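Local coordinates for protein tropomodulin (Caenorhabditis elegans, PDB 1PGV) that probably caps the pointed ends of actin filaments through its actin- and tropomyosin-binding activities, this chain being its C-terminal domain, at residues L119-A133 with M151-I164. Residues are numbered along the deposited sequence; the frame is centred on the assembly and turned at random. Where two conformers were deposited one is given.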
# COMPACT_ATOMS: atom_id res chain seq x y z
N LEU A 119 -1.40 6.17 2.85
CA LEU A 119 -0.05 6.67 2.62
C LEU A 119 0.56 7.27 3.88
O LEU A 119 1.75 7.11 4.14
CB LEU A 119 -0.03 7.70 1.49
CG LEU A 119 0.34 7.21 0.09
CD1 LEU A 119 0.17 8.34 -0.90
CD2 LEU A 119 1.79 6.71 0.09
N ARG A 120 -0.24 7.99 4.66
CA ARG A 120 0.31 8.58 5.87
C ARG A 120 0.69 7.47 6.86
O ARG A 120 1.66 7.60 7.62
CB ARG A 120 -0.70 9.55 6.49
CG ARG A 120 -0.13 10.40 7.62
CD ARG A 120 -0.89 11.73 7.72
NE ARG A 120 -0.52 12.66 6.66
CZ ARG A 120 0.47 13.55 6.76
NH1 ARG A 120 1.18 13.63 7.88
NH2 ARG A 120 0.73 14.38 5.76
N SER A 121 -0.05 6.36 6.84
CA SER A 121 0.24 5.26 7.75
C SER A 121 1.56 4.56 7.42
O SER A 121 2.12 3.87 8.27
CB SER A 121 -0.90 4.24 7.74
OG SER A 121 -1.04 3.63 6.47
N THR A 122 2.05 4.74 6.20
CA THR A 122 3.31 4.10 5.79
C THR A 122 4.50 4.65 6.59
O THR A 122 5.58 4.06 6.60
CB THR A 122 3.60 4.34 4.29
OG1 THR A 122 3.85 5.73 4.06
CG2 THR A 122 2.41 3.89 3.44
N LEU A 123 4.28 5.76 7.28
CA LEU A 123 5.35 6.38 8.06
C LEU A 123 5.70 5.68 9.36
O LEU A 123 6.79 5.87 9.90
CB LEU A 123 5.00 7.85 8.35
CG LEU A 123 4.89 8.76 7.13
CD1 LEU A 123 4.40 10.15 7.56
CD2 LEU A 123 6.25 8.87 6.44
N VAL A 124 4.79 4.85 9.86
CA VAL A 124 5.04 4.17 11.12
C VAL A 124 6.24 3.22 11.07
O VAL A 124 7.15 3.32 11.89
CB VAL A 124 3.79 3.39 11.57
CG1 VAL A 124 4.05 2.68 12.89
CG2 VAL A 124 2.61 4.37 11.72
N THR A 125 6.24 2.30 10.11
CA THR A 125 7.35 1.35 9.99
C THR A 125 8.19 1.59 8.75
O THR A 125 9.35 1.14 8.67
CB THR A 125 6.85 -0.10 9.93
OG1 THR A 125 6.14 -0.31 8.71
CG2 THR A 125 5.94 -0.40 11.10
N GLN A 126 7.61 2.28 7.77
CA GLN A 126 8.28 2.56 6.51
C GLN A 126 8.90 1.32 5.85
O GLN A 126 9.99 1.36 5.28
CB GLN A 126 9.34 3.65 6.71
CG GLN A 126 8.70 5.01 7.02
CD GLN A 126 9.70 6.14 7.13
OE1 GLN A 126 10.62 6.27 6.32
NE2 GLN A 126 9.52 7.00 8.14
N SER A 127 8.17 0.21 5.91
CA SER A 127 8.62 -1.04 5.30
C SER A 127 8.29 -1.01 3.81
O SER A 127 9.03 -1.55 2.98
CB SER A 127 7.94 -2.23 5.96
OG SER A 127 6.54 -2.22 5.72
N ILE A 128 7.17 -0.38 3.45
CA ILE A 128 6.74 -0.32 2.06
C ILE A 128 7.61 0.53 1.13
O ILE A 128 7.96 1.66 1.46
CB ILE A 128 5.27 0.20 1.97
CG1 ILE A 128 4.34 -0.78 2.69
CG2 ILE A 128 4.87 0.38 0.52
CD1 ILE A 128 2.87 -0.33 2.76
N VAL A 129 7.94 -0.03 -0.03
CA VAL A 129 8.74 0.69 -1.03
C VAL A 129 7.94 0.95 -2.29
O VAL A 129 8.30 1.81 -3.10
CB VAL A 129 10.03 -0.09 -1.41
CG1 VAL A 129 10.85 -0.35 -0.16
CG2 VAL A 129 9.68 -1.39 -2.11
N GLU A 130 6.85 0.21 -2.47
CA GLU A 130 5.99 0.40 -3.63
C GLU A 130 4.53 0.42 -3.18
O GLU A 130 4.03 -0.56 -2.63
CB GLU A 130 6.20 -0.71 -4.65
CG GLU A 130 5.32 -0.57 -5.89
CD GLU A 130 5.66 -1.60 -6.94
OE1 GLU A 130 6.81 -1.61 -7.42
OE2 GLU A 130 4.77 -2.40 -7.30
N PHE A 131 3.85 1.54 -3.44
CA PHE A 131 2.45 1.70 -3.08
C PHE A 131 1.71 2.12 -4.35
O PHE A 131 1.91 3.22 -4.84
CB PHE A 131 2.32 2.79 -1.99
CG PHE A 131 0.91 3.06 -1.55
CD1 PHE A 131 0.09 3.91 -2.28
CD2 PHE A 131 0.39 2.45 -0.41
CE1 PHE A 131 -1.23 4.15 -1.89
CE2 PHE A 131 -0.92 2.68 -0.00
CZ PHE A 131 -1.74 3.53 -0.75
N LYS A 132 0.88 1.24 -4.89
CA LYS A 132 0.16 1.55 -6.12
C LYS A 132 -1.33 1.63 -5.82
O LYS A 132 -1.88 0.74 -5.19
CB LYS A 132 0.42 0.48 -7.18
CG LYS A 132 0.25 0.99 -8.62
CD LYS A 132 -1.10 1.66 -8.86
CE LYS A 132 -1.21 2.20 -10.27
NZ LYS A 132 -0.14 3.19 -10.60
N ALA A 133 -1.96 2.70 -6.28
CA ALA A 133 -3.39 2.88 -6.03
C ALA A 133 -4.07 3.73 -7.10
O ALA A 133 -5.11 4.33 -6.84
CB ALA A 133 -3.58 3.52 -4.67
N MET A 151 3.27 15.65 1.47
CA MET A 151 4.04 15.84 2.69
C MET A 151 4.37 14.50 3.34
O MET A 151 5.46 14.33 3.90
CB MET A 151 3.28 16.73 3.68
CG MET A 151 3.07 18.15 3.15
SD MET A 151 4.59 18.88 2.49
CE MET A 151 5.44 19.28 3.98
N ALA A 152 3.43 13.56 3.28
CA ALA A 152 3.63 12.24 3.87
C ALA A 152 4.76 11.52 3.13
O ALA A 152 5.63 10.91 3.75
CB ALA A 152 2.36 11.41 3.76
N ILE A 153 4.71 11.59 1.81
CA ILE A 153 5.72 10.95 0.97
C ILE A 153 7.09 11.58 1.19
O ILE A 153 8.11 10.88 1.30
CB ILE A 153 5.33 11.07 -0.51
CG1 ILE A 153 4.08 10.22 -0.78
CG2 ILE A 153 6.49 10.61 -1.40
CD1 ILE A 153 3.46 10.43 -2.15
N GLU A 154 7.13 12.91 1.27
CA GLU A 154 8.38 13.61 1.47
C GLU A 154 9.06 13.19 2.78
O GLU A 154 10.28 13.20 2.88
CB GLU A 154 8.12 15.12 1.46
CG GLU A 154 9.35 15.99 1.41
CD GLU A 154 9.00 17.44 1.14
OE1 GLU A 154 8.85 17.82 -0.04
OE2 GLU A 154 8.87 18.19 2.13
N GLU A 155 8.26 12.80 3.77
CA GLU A 155 8.81 12.38 5.05
C GLU A 155 9.18 10.89 5.06
O GLU A 155 9.93 10.43 5.92
CB GLU A 155 7.79 12.64 6.17
CG GLU A 155 8.37 12.59 7.56
CD GLU A 155 7.34 12.80 8.64
OE1 GLU A 155 6.41 13.62 8.41
OE2 GLU A 155 7.46 12.17 9.70
N ASN A 156 8.66 10.15 4.09
CA ASN A 156 8.93 8.71 4.00
C ASN A 156 10.28 8.49 3.32
O ASN A 156 10.50 8.98 2.22
CB ASN A 156 7.82 8.03 3.20
CG ASN A 156 7.90 6.51 3.28
OD1 ASN A 156 8.92 5.91 2.92
ND2 ASN A 156 6.82 5.87 3.74
N GLU A 157 11.17 7.74 3.97
CA GLU A 157 12.50 7.48 3.41
C GLU A 157 12.63 6.18 2.62
O GLU A 157 13.65 5.96 1.95
CB GLU A 157 13.55 7.49 4.53
CG GLU A 157 13.73 8.84 5.21
CD GLU A 157 14.74 8.80 6.35
OE1 GLU A 157 14.96 9.85 6.98
OE2 GLU A 157 15.32 7.72 6.61
N SER A 158 11.61 5.32 2.68
CA SER A 158 11.66 4.03 1.98
C SER A 158 10.95 3.96 0.63
O SER A 158 11.37 3.21 -0.25
CB SER A 158 11.10 2.93 2.88
OG SER A 158 11.87 2.80 4.07
N LEU A 159 9.86 4.72 0.45
CA LEU A 159 9.12 4.70 -0.80
C LEU A 159 9.95 5.00 -2.05
O LEU A 159 10.61 6.04 -2.14
CB LEU A 159 7.95 5.68 -0.75
CG LEU A 159 6.83 5.30 0.22
CD1 LEU A 159 5.81 6.44 0.29
CD2 LEU A 159 6.14 4.02 -0.26
N LEU A 160 9.87 4.10 -3.03
CA LEU A 160 10.57 4.26 -4.29
C LEU A 160 9.58 4.46 -5.43
O LEU A 160 9.89 5.12 -6.42
CB LEU A 160 11.44 3.02 -4.57
CG LEU A 160 12.52 2.76 -3.51
CD1 LEU A 160 13.25 1.45 -3.85
CD2 LEU A 160 13.50 3.93 -3.48
N ARG A 161 8.39 3.88 -5.29
CA ARG A 161 7.36 4.00 -6.32
C ARG A 161 5.99 4.26 -5.70
O ARG A 161 5.56 3.53 -4.81
CB ARG A 161 7.31 2.72 -7.17
CG ARG A 161 8.51 2.55 -8.11
CD ARG A 161 8.47 1.21 -8.84
NE ARG A 161 8.76 0.09 -7.95
CZ ARG A 161 9.92 -0.11 -7.34
NH1 ARG A 161 10.91 0.75 -7.51
NH2 ARG A 161 10.08 -1.15 -6.54
N VAL A 162 5.33 5.30 -6.18
CA VAL A 162 4.00 5.65 -5.70
C VAL A 162 3.09 5.80 -6.91
O VAL A 162 3.23 6.73 -7.70
CB VAL A 162 4.03 6.97 -4.90
CG1 VAL A 162 2.60 7.40 -4.51
CG2 VAL A 162 4.86 6.79 -3.64
N GLY A 163 2.17 4.84 -7.04
CA GLY A 163 1.25 4.84 -8.16
C GLY A 163 0.03 5.69 -7.88
O GLY A 163 -1.04 5.17 -7.58
N ILE A 164 0.22 7.00 -7.98
CA ILE A 164 -0.83 7.99 -7.75
C ILE A 164 -0.62 9.12 -8.74
O ILE A 164 0.52 9.54 -8.97
CB ILE A 164 -0.76 8.56 -6.33
CG1 ILE A 164 -1.12 7.47 -5.32
CG2 ILE A 164 -1.67 9.79 -6.21
CD1 ILE A 164 -1.12 7.93 -3.89
O HOH W 1 6.96 3.00 3.57
O HOH W 2 10.85 9.76 8.29
O HOH W 3 13.04 4.51 5.89
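Val129 O is gripped by two backbone donors, Leu160 N at 2.8 Å and Arg161 N at 3.0 Å, where the loop after helix 143-155 turns into strand 161-163. Parallel pairing follows: Phe131 O accepts from Gly163 N, Phe131 N donates to Arg161 O, and Ala133 N reaches Gly163 O. On the sheet face of Glu130 and Arg161, Arg161 NE meets Glu130 OE1 at 2.6 Å in a nearly straight salt bridge (175°), in the guanidinium plane but on the carboxylate's anti side.

Asparagine suits position 156 because its amide serves both loops. With CG anti to the backbone N (chi1 -170°), OD1 accepts from Ser158 N and Leu159 N in an Asx motif, while ND2 bonds weakly to Thr122 OG1 and gives to a water held by Ile128 O. Gln126 runs antiparallel alongside it, its chain extended, so that OE1 takes Glu157 N at 2.8 Å from above its carbonyl plane; Ser158 OG donates to Gln126 O (2.7 Å), so Gln126 accepts twice.

On the sheet face of Phe131, towards the helices, Leu119 sends CD2 to Leu159 CD1 (4.0 Å) and lays CG over one face of the Phe131 ring. Such a leucine core between helices and a parallel sheet, its strands joined through helix 143-155 in a right-handed beta-alpha-beta unit, is characteristic of the leucine-rich-repeat fold of tropomodulin's C-terminal domain.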